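Local coordinates for possible transcriptional regulator, ArsR family protein (PDB 3F6V) that probably binds DNA as a dimeric transcriptional regulator of the ArsR family, with a winged helix-turn-helix fold, at residues Q72-L77 / R108-R113; P58-L63 / S89-V94; A98-P103 / Q117-L122; L66-E71 / Y112-Q117. All blocks are in the same frame, centred on the assembly; numbering follows the deposited sequence. Where two conformers were deposited one is given.

Contact 1 of 4, residues Q72-L77 / R108-R113; sequences QTVNNL and RFRYYR
The CG2 methyl of T73 lies against the ring of Y111, 3.5 Å from Y111 CE1, with the two side chains side by side and pointing the same way. This is the edge of the small antiparallel sheet in a winged helix-turn-helix domain, where the short strand 72-73 pairs with wing strand 109-114. The same methyl also touches the F109 ring, 3.8 Å from F109 CD1. Q72 and Y112 form the hydrogen-bonded pair: Q72 N donates to Y112 O at 3.0 Å, and Y112 N donates to Q72 O at 2.8 Å. A third backbone bond, V74 N to R110 O at 3.2 Å, ties the first residue of helix 74-78 to the strand. T73 is the N-cap of that helix. Its OG1 sits between the backbone N and the carbonyl carbon (chi1 69°) and accepts from N76 N, while CG2 is turned to the aromatic rings. Beyond the pair, Q72 NE2 binds G70 O and L66 O. On the Q72 and Y112 face of the sheet, V74 CG2 meets the edge of the Y112 ring in its plane, 3.4 Å from Y112 CE2. Y112 OH accepts from R110 NE at 2.9 Å.

Contact 2 of 4, residues P58-L63 / S89-V94; sequences PTRRRL and SQHLRV
H91 fills the crossing between helices 58-66 and 85-97, and three side chains of the first helix close on it. The short helix segments 58-63 and 89-94 run at 80° to each other, with axes 10.2 Å apart at closest approach. The crossing lies in the helical core of the winged helix-turn-helix domain.

The polar contact is a weak one. R60 NH1 reaches H91 ND1 at 3.0 Å, but the N-H is badly bent away from the line to the acceptor (123°). NH1 comes in at the edge of the imidazole, near its plane, and the guanidinium is tilted 57° from the ring. The R60 chain bends at chi3, which brings NH1 to the H91 ring edge; the two side chains cross at about a right angle. R60 NE makes its stronger hydrogen bond, to V54 O, which helps to hold the guanidinium.

The remaining contacts are van der Waals and CH-pi contacts. T59 CG2 makes a CH-pi contact over one face of the imidazole, 4.1 Å from the centroid of the H91 ring. L63 CD1 packs on H91 CB at 3.7 Å, and more loosely on L92 CD2. V94 CG1 lies over the centre of the R60 guanidinium face, 4.0 Å from R60 CZ.

At the outer side of helix 58-66, R61 NH2 forms a salt bridge to D50 of the second subunit. Around the crossing, F81, in a loop, covers T59 and L63. I88 of helix 85-97 packs on the same two residues, and L63 and L92 both touch L77 of helix 74-78.

Contact 3 of 4, residues A98-P103 / Q117-L122; sequences AGLVTP and QGLAQL
L100 CD2 lies over the start of helix 116-129, 3.4 Å from G118 O. The same methyl meets L122 CD2 at 4.1 Å and L119 CD2 at 4.2 Å, so one branch of L100 carries most of the side-chain contact. CG of L100 stands anti to the carbonyl carbon (chi1 -68°), a turn that carries this branch to the helix.

The backbones are also close. G118 CA approaches G99 O at 3.2 Å in a CA-H...O contact, and the CA atoms of L100 and G118 are 4.5 Å apart. G118 has no side chain, and its CA comes directly against G99 O. G99 has positive phi (76°) and ends helix 85-97 in a Schellman motif. That turn sets the direction of L100 and of the strand that follows. A backbone bond between L100 and D115 then holds the turn beside the approach to helix 116-129.

The contact thus joins the end of helix 85-97, probably the recognition helix of the winged helix-turn-helix domain, to helix 116-129, which follows the wing. L95 of helix 85-97 and A55 of helix 51-55 also pack on L100. From the second subunit, L137 packs on L119 and W130 on L122, while strand 101-106 leads away to pair with strand 109-114.

Contact 4 of 4, residues L66-E71 / Y112-Q117; sequences LLTSGE and YRLDPQ
The turn between helix 58-66 and strand 72-73 packs here on the end of wing strand 109-114, where L67 and L114 meet. L67 CB lies 3.7 Å from L114 CG. The L67 CD2 methyl reaches back to the strand backbone, 3.2 Å from Y112 O. L114 CD1 sits by T68, 3.7 Å from T68 CG2. T68 OG1 is bonded to Q65 O.

No direct hydrogen bond spans the two segments. Two waters bridge them instead. The first gives a proton to L67 O at 2.7 Å and accepts from L114 N at 2.9 Å. The bridge lies beyond the last direct pair, Q72 with Y112, in the sheet of the winged helix-turn-helix domain. G70, with phi 123°, turns the chain toward that edge strand.

E71 and R113 run side by side, with E71 CG 3.7 Å from R113 CB. With chi1 at -168° the E71 chain points away from its backbone N and extends beside R113. The two charges do not form a salt bridge: E71 OE2 is 4.1 Å from R113 NH1. The second water lies between them in the guanidinium plane, at its edge, and accepts from R113 NH1. The main partner of the E71 carboxylate is R104 of strand 101-106. From the second subunit, L134 packs on T68 and L137 on L114.

Overall arrangement
All four contacts lie in one winged helix-turn-helix domain. Along the chain, contact 2 closes before contact 3 opens, while contacts 1 and 4 each cross both and end on the same stretch of chain. Contacts 1 and 4 share Y112 and R113 on strand 109-114, and their centres are about 11 Å apart. Contacts 3 and 4 are nearer, about 9 Å between centres, and share Q117 on helix 116-129. Contacts 1 and 3 are the most separated, about 17 Å between centres, yet reach the same three-stranded sheet. L92 of contact 2 touches Y112 and so links the helical core to the sheet. Contacts 2, 3 and 4 also touch the second subunit, so the fold that probably binds DNA also contributes to the dimer interface.

Contact 1 of 4, residues Q72-L77 / R108-R113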
loop_
_atom_site.group_PDB
_atom_site.type_symbol
_atom_site.label_atom_id
_atom_site.label_comp_id
_atom_site.label_asym_id
_atom_site.label_seq_id
_atom_site.Cartn_x
_atom_site.Cartn_y
_atom_site.Cartn_z
ATOM N N GLN A 72 8.634 21.189 -2.117
ATOM C CA GLN A 72 7.600 22.084 -1.542
ATOM C C GLN A 72 7.624 22.199 -0.045
ATOM O O GLN A 72 8.140 21.303 0.649
ATOM C CB GLN A 72 6.222 21.637 -2.002
ATOM C CG GLN A 72 6.049 21.798 -3.524
ATOM C CD GLN A 72 4.867 21.036 -4.062
ATOM O OE1 GLN A 72 3.713 21.324 -3.721
ATOM N NE2 GLN A 72 5.145 20.003 -4.894
ATOM N N THR A 73 7.069 23.306 0.482
ATOM C CA THR A 73 7.029 23.492 1.908
ATOM C C THR A 73 5.931 22.726 2.536
ATOM O O THR A 73 4.892 22.352 1.931
ATOM C CB THR A 73 6.823 24.964 2.321
ATOM O OG1 THR A 73 5.491 25.359 1.947
ATOM C CG2 THR A 73 7.873 25.867 1.627
ATOM N N VAL A 74 6.170 22.462 3.792
ATOM C CA VAL A 74 5.157 21.850 4.595
ATOM C C VAL A 74 3.819 22.607 4.513
ATOM O O VAL A 74 2.790 22.032 4.239
ATOM C CB VAL A 74 5.622 21.684 6.036
ATOM C CG1 VAL A 74 4.449 21.269 6.845
ATOM C CG2 VAL A 74 6.740 20.665 6.141
ATOM N N ASN A 75 3.865 23.932 4.671
ATOM C CA ASN A 75 2.625 24.713 4.641
ATOM C C ASN A 75 1.933 24.683 3.312
ATOM O O ASN A 75 0.714 24.633 3.249
ATOM C CB ASN A 75 2.917 26.179 5.006
ATOM C CG ASN A 75 3.279 26.328 6.472
ATOM O OD1 ASN A 75 3.267 25.348 7.238
ATOM N ND2 ASN A 75 3.631 27.537 6.869
ATOM N N ASN A 76 2.693 24.703 2.222
ATOM C CA ASN A 76 2.095 24.652 0.906
ATOM C C ASN A 76 1.422 23.280 0.614
ATOM O O ASN A 76 0.354 23.222 0.011
ATOM C CB ASN A 76 3.092 25.154 -0.169
ATOM C CG ASN A 76 3.338 26.711 -0.103
ATOM O OD1 ASN A 76 2.452 27.497 0.287
ATOM N ND2 ASN A 76 4.524 27.140 -0.508
ATOM N N LEU A 77 2.056 22.198 1.059
ATOM C CA LEU A 77 1.485 20.862 0.891
ATOM C C LEU A 77 0.240 20.722 1.731
ATOM O O LEU A 77 -0.793 20.176 1.307
ATOM C CB LEU A 77 2.534 19.811 1.336
ATOM C CG LEU A 77 3.724 19.606 0.379
ATOM C CD1 LEU A 77 4.867 18.870 1.049
ATOM C CD2 LEU A 77 3.318 18.938 -0.947
ATOM N N ARG A 108 12.901 30.180 7.502
ATOM C CA ARG A 108 11.634 29.885 8.178
ATOM C C ARG A 108 10.795 28.811 7.497
ATOM O O ARG A 108 9.628 28.626 7.879
ATOM C CB ARG A 108 10.774 31.159 8.255
ATOM C CG ARG A 108 11.316 32.279 9.165
ATOM C CD ARG A 108 10.431 33.557 9.159
ATOM N NE ARG A 108 10.383 34.285 7.865
ATOM C CZ ARG A 108 11.354 35.103 7.445
ATOM N NH1 ARG A 108 12.438 35.292 8.190
ATOM N NH2 ARG A 108 11.245 35.736 6.291
ATOM N N PHE A 109 11.354 28.116 6.484
ATOM C CA PHE A 109 10.592 27.107 5.738
ATOM C C PHE A 109 11.252 25.748 5.834
ATOM O O PHE A 109 12.472 25.640 5.859
ATOM C CB PHE A 109 10.527 27.458 4.251
ATOM C CG PHE A 109 9.854 28.752 3.957
ATOM C CD1 PHE A 109 8.477 28.837 3.963
ATOM C CD2 PHE A 109 10.608 29.883 3.674
ATOM C CE1 PHE A 109 7.847 30.051 3.696
ATOM C CE2 PHE A 109 9.997 31.080 3.393
ATOM C CZ PHE A 109 8.614 31.160 3.430
ATOM N N ARG A 110 10.443 24.713 5.859
ATOM C CA ARG A 110 10.992 23.385 5.784
ATOM C C ARG A 110 10.440 22.915 4.461
ATOM O O ARG A 110 9.249 23.090 4.176
ATOM C CB ARG A 110 10.461 22.523 6.909
ATOM C CG ARG A 110 11.035 21.139 6.942
ATOM C CD ARG A 110 10.878 20.598 8.330
ATOM N NE ARG A 110 11.314 19.219 8.502
ATOM C CZ ARG A 110 12.557 18.852 8.795
ATOM N NH1 ARG A 110 13.516 19.762 8.915
ATOM N NH2 ARG A 110 12.839 17.572 8.962
ATOM N N TYR A 111 11.322 22.340 3.662
ATOM C CA TYR A 111 10.988 21.826 2.337
ATOM C C TYR A 111 11.124 20.317 2.286
ATOM O O TYR A 111 12.032 19.755 2.911
ATOM C CB TYR A 111 11.959 22.390 1.317
ATOM C CG TYR A 111 11.813 23.870 1.061
ATOM C CD1 TYR A 111 10.926 24.370 0.111
ATOM C CD2 TYR A 111 12.574 24.768 1.787
ATOM C CE1 TYR A 111 10.837 25.751 -0.166
ATOM C CE2 TYR A 111 12.474 26.137 1.569
ATOM C CZ TYR A 111 11.619 26.615 0.613
ATOM O OH TYR A 111 11.534 27.999 0.413
ATOM N N TYR A 112 10.236 19.674 1.537
ATOM C CA TYR A 112 10.318 18.222 1.301
ATOM C C TYR A 112 10.369 17.961 -0.182
ATOM O O TYR A 112 9.764 18.669 -0.968
ATOM C CB TYR A 112 9.105 17.525 1.909
ATOM C CG TYR A 112 9.271 17.329 3.401
ATOM C CD1 TYR A 112 9.989 16.236 3.905
ATOM C CD2 TYR A 112 8.772 18.261 4.292
ATOM C CE1 TYR A 112 10.196 16.078 5.258
ATOM C CE2 TYR A 112 8.954 18.115 5.696
ATOM C CZ TYR A 112 9.701 17.031 6.157
ATOM O OH TYR A 112 9.889 16.844 7.504
ATOM N N ARG A 113 11.091 16.915 -0.566
ATOM C CA ARG A 113 11.197 16.495 -1.956
ATOM C C ARG A 113 11.211 14.957 -2.005
ATOM O O ARG A 113 11.618 14.295 -1.047
ATOM C CB ARG A 113 12.480 17.063 -2.582
ATOM C CG ARG A 113 13.779 16.492 -2.012
ATOM C CD ARG A 113 14.942 17.359 -2.541
ATOM N NE ARG A 113 16.250 16.800 -2.201
ATOM C CZ ARG A 113 16.877 16.976 -1.036
ATOM N NH1 ARG A 113 16.341 17.746 -0.070
ATOM N NH2 ARG A 113 18.080 16.430 -0.850
#

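Contact 2 of 4, residues P58-L63 / S89-V94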
loop_
_atom_site.group_PDB
_atom_site.type_symbol
_atom_site.label_atom_id
_atom_site.label_comp_id
_atom_site.label_asym_id
_atom_site.label_seq_id
_atom_site.Cartn_x
_atom_site.Cartn_y
_atom_site.Cartn_z
ATOM N N PRO A 58 -3.673 6.849 2.472
ATOM C CA PRO A 58 -4.176 7.707 1.392
ATOM C C PRO A 58 -3.681 9.181 1.394
ATOM O O PRO A 58 -3.447 9.734 0.310
ATOM C CB PRO A 58 -5.691 7.691 1.606
ATOM C CG PRO A 58 -5.954 6.389 2.286
ATOM C CD PRO A 58 -4.753 6.046 3.094
ATOM N N THR A 59 -3.480 9.758 2.564
ATOM C CA THR A 59 -2.894 11.119 2.622
ATOM C C THR A 59 -1.443 11.071 2.146
ATOM O O THR A 59 -1.016 11.956 1.372
ATOM C CB THR A 59 -2.990 11.683 4.023
ATOM O OG1 THR A 59 -4.372 11.815 4.344
ATOM C CG2 THR A 59 -2.316 13.067 4.082
ATOM N N ARG A 60 -0.672 10.068 2.604
ATOM C CA ARG A 60 0.675 9.934 2.103
ATOM C C ARG A 60 0.730 9.722 0.579
ATOM O O ARG A 60 1.633 10.244 -0.069
ATOM C CB ARG A 60 1.429 8.853 2.878
ATOM C CG ARG A 60 1.589 9.264 4.304
ATOM C CD ARG A 60 2.567 8.409 5.091
ATOM N NE ARG A 60 2.052 7.163 5.643
ATOM C CZ ARG A 60 1.636 6.996 6.898
ATOM N NH1 ARG A 60 1.529 8.016 7.738
ATOM N NH2 ARG A 60 1.257 5.796 7.289
ATOM N N ARG A 61 -0.196 8.947 -0.009
ATOM C CA ARG A 61 -0.209 8.800 -1.477
ATOM C C ARG A 61 -0.338 10.140 -2.144
ATOM O O ARG A 61 0.377 10.419 -3.134
ATOM C CB ARG A 61 -1.350 7.916 -1.986
ATOM C CG ARG A 61 -1.195 6.482 -1.508
ATOM C CD ARG A 61 -2.032 5.508 -2.300
ATOM N NE ARG A 61 -3.423 5.800 -2.479
ATOM C CZ ARG A 61 -4.443 5.140 -1.893
ATOM N NH1 ARG A 61 -4.246 4.255 -0.921
ATOM N NH2 ARG A 61 -5.668 5.381 -2.273
ATOM N N ARG A 62 -1.262 10.947 -1.621
ATOM C CA ARG A 62 -1.500 12.255 -2.256
ATOM C C ARG A 62 -0.288 13.171 -2.047
ATOM O O ARG A 62 0.080 13.903 -2.956
ATOM C CB ARG A 62 -2.758 12.908 -1.683
ATOM C CG ARG A 62 -3.124 14.223 -2.339
ATOM C CD ARG A 62 -3.450 14.063 -3.811
ATOM N NE ARG A 62 -3.727 15.347 -4.454
ATOM C CZ ARG A 62 -3.304 15.669 -5.675
ATOM N NH1 ARG A 62 -2.576 14.802 -6.401
ATOM N NH2 ARG A 62 -3.610 16.859 -6.171
ATOM N N LEU A 63 0.349 13.100 -0.875
ATOM C CA LEU A 63 1.533 13.946 -0.648
ATOM C C LEU A 63 2.637 13.562 -1.644
ATOM O O LEU A 63 3.309 14.430 -2.211
ATOM C CB LEU A 63 2.063 13.789 0.764
ATOM C CG LEU A 63 1.267 14.498 1.853
ATOM C CD1 LEU A 63 1.621 14.000 3.239
ATOM C CD2 LEU A 63 1.509 16.021 1.771
ATOM N N SER A 89 2.742 17.537 8.545
ATOM C CA SER A 89 4.110 17.412 9.033
ATOM C C SER A 89 4.448 15.976 9.517
ATOM O O SER A 89 5.496 15.431 9.141
ATOM C CB SER A 89 4.376 18.444 10.161
ATOM O OG SER A 89 5.740 18.424 10.494
ATOM N N GLN A 90 3.575 15.382 10.326
ATOM C CA GLN A 90 3.813 14.036 10.854
ATOM C C GLN A 90 3.822 12.979 9.743
ATOM O O GLN A 90 4.657 12.068 9.777
ATOM C CB GLN A 90 2.791 13.662 11.925
ATOM C CG GLN A 90 2.985 12.272 12.487
ATOM C CD GLN A 90 1.999 11.954 13.613
ATOM O OE1 GLN A 90 0.776 12.097 13.455
ATOM N NE2 GLN A 90 2.528 11.505 14.754
ATOM N N HIS A 91 2.901 13.096 8.783
ATOM C CA HIS A 91 2.910 12.186 7.592
ATOM C C HIS A 91 4.240 12.350 6.854
ATOM O O HIS A 91 4.842 11.348 6.425
ATOM C CB HIS A 91 1.797 12.494 6.630
ATOM C CG HIS A 91 0.480 11.987 7.073
ATOM N ND1 HIS A 91 0.218 10.641 7.215
ATOM C CD2 HIS A 91 -0.671 12.633 7.366
ATOM C CE1 HIS A 91 -1.041 10.481 7.588
ATOM N NE2 HIS A 91 -1.605 11.674 7.687
ATOM N N LEU A 92 4.720 13.605 6.688
ATOM C CA LEU A 92 6.010 13.816 6.005
ATOM C C LEU A 92 7.189 13.220 6.770
ATOM O O LEU A 92 8.139 12.730 6.139
ATOM C CB LEU A 92 6.247 15.299 5.684
ATOM C CG LEU A 92 5.286 15.779 4.569
ATOM C CD1 LEU A 92 5.190 17.331 4.607
ATOM C CD2 LEU A 92 5.694 15.322 3.169
ATOM N N ARG A 93 7.139 13.241 8.107
ATOM C CA ARG A 93 8.169 12.603 8.939
ATOM C C ARG A 93 8.185 11.078 8.740
ATOM O O ARG A 93 9.248 10.450 8.677
ATOM C CB ARG A 93 7.931 12.916 10.420
ATOM C CG ARG A 93 9.003 12.386 11.355
ATOM C CD ARG A 93 8.691 12.685 12.826
ATOM N NE ARG A 93 9.466 11.836 13.741
ATOM C CZ ARG A 93 10.659 12.167 14.228
ATOM N NH1 ARG A 93 11.213 13.328 13.892
ATOM N NH2 ARG A 93 11.299 11.343 15.048
ATOM N N VAL A 94 6.982 10.497 8.657
ATOM C CA VAL A 94 6.875 9.041 8.419
ATOM C C VAL A 94 7.454 8.712 7.034
ATOM O O VAL A 94 8.236 7.733 6.871
ATOM C CB VAL A 94 5.432 8.560 8.588
ATOM C CG1 VAL A 94 5.337 7.080 8.279
ATOM C CG2 VAL A 94 4.978 8.719 10.050
#

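Contact 3 of 4, residues A98-P103 / Q117-L122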
loop_
_atom_site.group_PDB
_atom_site.type_symbol
_atom_site.label_atom_id
_atom_site.label_comp_id
_atom_site.label_asym_id
_atom_site.label_seq_id
_atom_site.Cartn_x
_atom_site.Cartn_y
_atom_site.Cartn_z
ATOM N N ALA A 98 10.795 6.385 6.105
ATOM C CA ALA A 98 10.729 5.323 5.093
ATOM C C ALA A 98 11.624 5.538 3.887
ATOM O O ALA A 98 11.653 4.708 2.994
ATOM C CB ALA A 98 9.293 5.089 4.677
ATOM N N GLY A 99 12.364 6.652 3.831
ATOM C CA GLY A 99 13.242 6.927 2.723
ATOM C C GLY A 99 12.574 7.385 1.446
ATOM O O GLY A 99 13.223 7.393 0.377
ATOM N N LEU A 100 11.322 7.843 1.541
ATOM C CA LEU A 100 10.564 8.237 0.364
ATOM C C LEU A 100 10.639 9.738 0.067
ATOM O O LEU A 100 10.453 10.139 -1.078
ATOM C CB LEU A 100 9.096 7.801 0.530
ATOM C CG LEU A 100 8.883 6.282 0.501
ATOM C CD1 LEU A 100 7.511 5.889 1.042
ATOM C CD2 LEU A 100 8.999 5.828 -0.990
ATOM N N VAL A 101 10.870 10.520 1.115
ATOM C CA VAL A 101 11.031 11.985 0.954
ATOM C C VAL A 101 12.244 12.414 1.752
ATOM O O VAL A 101 12.726 11.674 2.626
ATOM C CB VAL A 101 9.774 12.786 1.376
ATOM C CG1 VAL A 101 8.545 12.326 0.585
ATOM C CG2 VAL A 101 9.521 12.683 2.813
ATOM N N THR A 102 12.702 13.641 1.485
ATOM C CA THR A 102 13.932 14.163 2.087
ATOM C C THR A 102 13.641 15.606 2.492
ATOM O O THR A 102 13.098 16.348 1.679
ATOM C CB THR A 102 15.067 14.130 0.997
ATOM O OG1 THR A 102 15.151 12.783 0.454
ATOM C CG2 THR A 102 16.380 14.528 1.587
ATOM N N PRO A 103 13.997 15.980 3.720
ATOM C CA PRO A 103 13.742 17.352 4.205
ATOM C C PRO A 103 14.958 18.266 3.985
ATOM O O PRO A 103 16.098 17.806 3.930
ATOM C CB PRO A 103 13.556 17.135 5.721
ATOM C CG PRO A 103 14.504 16.003 6.015
ATOM C CD PRO A 103 14.453 15.086 4.819
ATOM N N GLN A 117 15.555 7.023 -4.546
ATOM C CA GLN A 117 16.038 5.749 -3.979
ATOM C C GLN A 117 14.851 5.026 -3.328
ATOM O O GLN A 117 14.666 3.813 -3.463
ATOM C CB GLN A 117 17.084 6.020 -2.915
ATOM C CG GLN A 117 18.343 6.710 -3.453
ATOM C CD GLN A 117 18.916 5.973 -4.643
ATOM O OE1 GLN A 117 18.889 6.444 -5.768
ATOM N NE2 GLN A 117 19.479 4.801 -4.384
ATOM N N GLY A 118 14.062 5.767 -2.572
ATOM C CA GLY A 118 12.925 5.184 -1.875
ATOM C C GLY A 118 11.844 4.810 -2.845
ATOM O O GLY A 118 11.176 3.780 -2.702
ATOM N N LEU A 119 11.601 5.667 -3.822
ATOM C CA LEU A 119 10.574 5.347 -4.829
ATOM C C LEU A 119 10.935 4.055 -5.579
ATOM O O LEU A 119 10.021 3.294 -5.926
ATOM C CB LEU A 119 10.397 6.480 -5.842
ATOM C CG LEU A 119 9.740 7.720 -5.212
ATOM C CD1 LEU A 119 9.757 8.840 -6.253
ATOM C CD2 LEU A 119 8.298 7.471 -4.738
ATOM N N ALA A 120 12.216 3.826 -5.899
ATOM C CA ALA A 120 12.608 2.606 -6.591
ATOM C C ALA A 120 12.292 1.391 -5.700
ATOM O O ALA A 120 11.848 0.357 -6.237
ATOM C CB ALA A 120 14.081 2.653 -6.947
ATOM N N GLN A 121 12.514 1.494 -4.393
ATOM C CA GLN A 121 12.202 0.345 -3.527
ATOM C C GLN A 121 10.700 0.154 -3.404
ATOM O O GLN A 121 10.210 -0.989 -3.430
ATOM C CB GLN A 121 12.831 0.485 -2.158
ATOM C CG GLN A 121 14.327 0.464 -2.161
ATOM C CD GLN A 121 14.923 -0.721 -2.889
ATOM O OE1 GLN A 121 15.870 -0.569 -3.664
ATOM N NE2 GLN A 121 14.369 -1.915 -2.657
ATOM N N LEU A 122 9.927 1.243 -3.330
ATOM C CA LEU A 122 8.482 1.157 -3.335
ATOM C C LEU A 122 7.985 0.401 -4.587
ATOM O O LEU A 122 7.151 -0.522 -4.477
ATOM C CB LEU A 122 7.942 2.582 -3.243
ATOM C CG LEU A 122 6.453 2.708 -3.388
ATOM C CD1 LEU A 122 5.835 1.809 -2.339
ATOM C CD2 LEU A 122 6.042 4.174 -3.212
#

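Contact 4 of 4, residues L66-E71 / Y112-Q117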
loop_
_atom_site.group_PDB
_atom_site.type_symbol
_atom_site.label_atom_id
_atom_site.label_comp_id
_atom_site.label_asym_id
_atom_site.label_seq_id
_atom_site.Cartn_x
_atom_site.Cartn_y
_atom_site.Cartn_z
ATOM N N LEU A 66 1.695 15.071 -4.976
ATOM C CA LEU A 66 1.923 16.509 -4.976
ATOM C C LEU A 66 3.394 16.850 -5.160
ATOM O O LEU A 66 3.750 17.810 -5.875
ATOM C CB LEU A 66 1.351 17.142 -3.721
ATOM C CG LEU A 66 -0.155 17.178 -3.627
ATOM C CD1 LEU A 66 -0.591 17.483 -2.198
ATOM C CD2 LEU A 66 -0.790 18.183 -4.622
ATOM N N LEU A 67 4.277 16.107 -4.533
ATOM C CA LEU A 67 5.695 16.373 -4.611
ATOM C C LEU A 67 6.298 16.091 -5.987
ATOM O O LEU A 67 7.470 16.449 -6.233
ATOM C CB LEU A 67 6.425 15.595 -3.493
ATOM C CG LEU A 67 6.194 16.188 -2.116
ATOM C CD1 LEU A 67 6.767 15.178 -1.084
ATOM C CD2 LEU A 67 6.893 17.559 -1.975
ATOM N N THR A 68 5.543 15.467 -6.884
ATOM C CA THR A 68 6.096 15.231 -8.238
ATOM C C THR A 68 6.311 16.516 -9.026
ATOM O O THR A 68 7.069 16.505 -9.977
ATOM C CB THR A 68 5.253 14.260 -9.091
ATOM O OG1 THR A 68 3.942 14.779 -9.270
ATOM C CG2 THR A 68 5.198 12.837 -8.436
ATOM N N SER A 69 5.654 17.589 -8.594
ATOM C CA SER A 69 5.842 18.881 -9.235
ATOM C C SER A 69 7.022 19.675 -8.641
ATOM O O SER A 69 7.269 20.829 -9.033
ATOM C CB SER A 69 4.551 19.686 -9.129
ATOM O OG SER A 69 4.547 20.412 -7.919
ATOM N N GLY A 70 7.771 19.063 -7.723
ATOM C CA GLY A 70 8.986 19.649 -7.191
ATOM C C GLY A 70 8.935 19.773 -5.676
ATOM O O GLY A 70 7.883 19.544 -5.036
ATOM N N GLU A 71 10.079 20.182 -5.140
ATOM C CA GLU A 71 10.260 20.369 -3.720
ATOM C C GLU A 71 9.308 21.458 -3.228
ATOM O O GLU A 71 9.145 22.526 -3.890
ATOM C CB GLU A 71 11.717 20.740 -3.481
ATOM C CG GLU A 71 12.179 20.711 -2.052
ATOM C CD GLU A 71 13.423 21.568 -1.861
ATOM O OE1 GLU A 71 13.454 22.710 -2.377
ATOM O OE2 GLU A 71 14.374 21.112 -1.207
ATOM N N TYR A 112 10.236 19.674 1.537
ATOM C CA TYR A 112 10.318 18.222 1.301
ATOM C C TYR A 112 10.369 17.961 -0.182
ATOM O O TYR A 112 9.764 18.669 -0.968
ATOM C CB TYR A 112 9.105 17.525 1.909
ATOM C CG TYR A 112 9.271 17.329 3.401
ATOM C CD1 TYR A 112 9.989 16.236 3.905
ATOM C CD2 TYR A 112 8.772 18.261 4.292
ATOM C CE1 TYR A 112 10.196 16.078 5.258
ATOM C CE2 TYR A 112 8.954 18.115 5.696
ATOM C CZ TYR A 112 9.701 17.031 6.157
ATOM O OH TYR A 112 9.889 16.844 7.504
ATOM N N ARG A 113 11.091 16.915 -0.566
ATOM C CA ARG A 113 11.197 16.495 -1.956
ATOM C C ARG A 113 11.211 14.957 -2.005
ATOM O O ARG A 113 11.618 14.295 -1.047
ATOM C CB ARG A 113 12.480 17.063 -2.582
ATOM C CG ARG A 113 13.779 16.492 -2.012
ATOM C CD ARG A 113 14.942 17.359 -2.541
ATOM N NE ARG A 113 16.250 16.800 -2.201
ATOM C CZ ARG A 113 16.877 16.976 -1.036
ATOM N NH1 ARG A 113 16.341 17.746 -0.070
ATOM N NH2 ARG A 113 18.080 16.430 -0.850
ATOM N N LEU A 114 10.794 14.423 -3.142
ATOM C CA LEU A 114 10.818 12.969 -3.328
ATOM C C LEU A 114 12.220 12.450 -3.432
ATOM O O LEU A 114 13.103 13.105 -4.021
ATOM C CB LEU A 114 10.024 12.570 -4.593
ATOM C CG LEU A 114 8.511 12.747 -4.430
ATOM C CD1 LEU A 114 7.791 12.707 -5.737
ATOM C CD2 LEU A 114 7.945 11.745 -3.464
ATOM N N ASP A 115 12.454 11.245 -2.860
ATOM C CA ASP A 115 13.743 10.585 -2.979
ATOM C C ASP A 115 13.620 9.407 -3.966
ATOM O O ASP A 115 12.968 8.390 -3.628
ATOM C CB ASP A 115 14.176 10.069 -1.608
ATOM C CG ASP A 115 15.573 9.535 -1.607
ATOM O OD1 ASP A 115 16.127 9.256 -2.711
ATOM O OD2 ASP A 115 16.148 9.459 -0.478
ATOM N N PRO A 116 14.238 9.486 -5.166
ATOM C CA PRO A 116 14.198 8.352 -6.108
ATOM C C PRO A 116 14.629 7.019 -5.508
ATOM O O PRO A 116 14.126 5.982 -5.936
ATOM C CB PRO A 116 15.184 8.774 -7.193
ATOM C CG PRO A 116 15.071 10.275 -7.185
ATOM C CD PRO A 116 14.945 10.670 -5.745
ATOM N N GLN A 117 15.555 7.023 -4.546
ATOM C CA GLN A 117 16.038 5.749 -3.979
ATOM C C GLN A 117 14.851 5.026 -3.328
ATOM O O GLN A 117 14.666 3.813 -3.463
ATOM C CB GLN A 117 17.084 6.020 -2.915
ATOM C CG GLN A 117 18.343 6.710 -3.453
ATOM C CD GLN A 117 18.916 5.973 -4.643
ATOM O OE1 GLN A 117 18.889 6.444 -5.768
ATOM N NE2 GLN A 117 19.479 4.801 -4.384
HETATM O O HOH W 1 9.901 16.370 -5.033
HETATM O O HOH W 2 13.753 18.987 0.286
#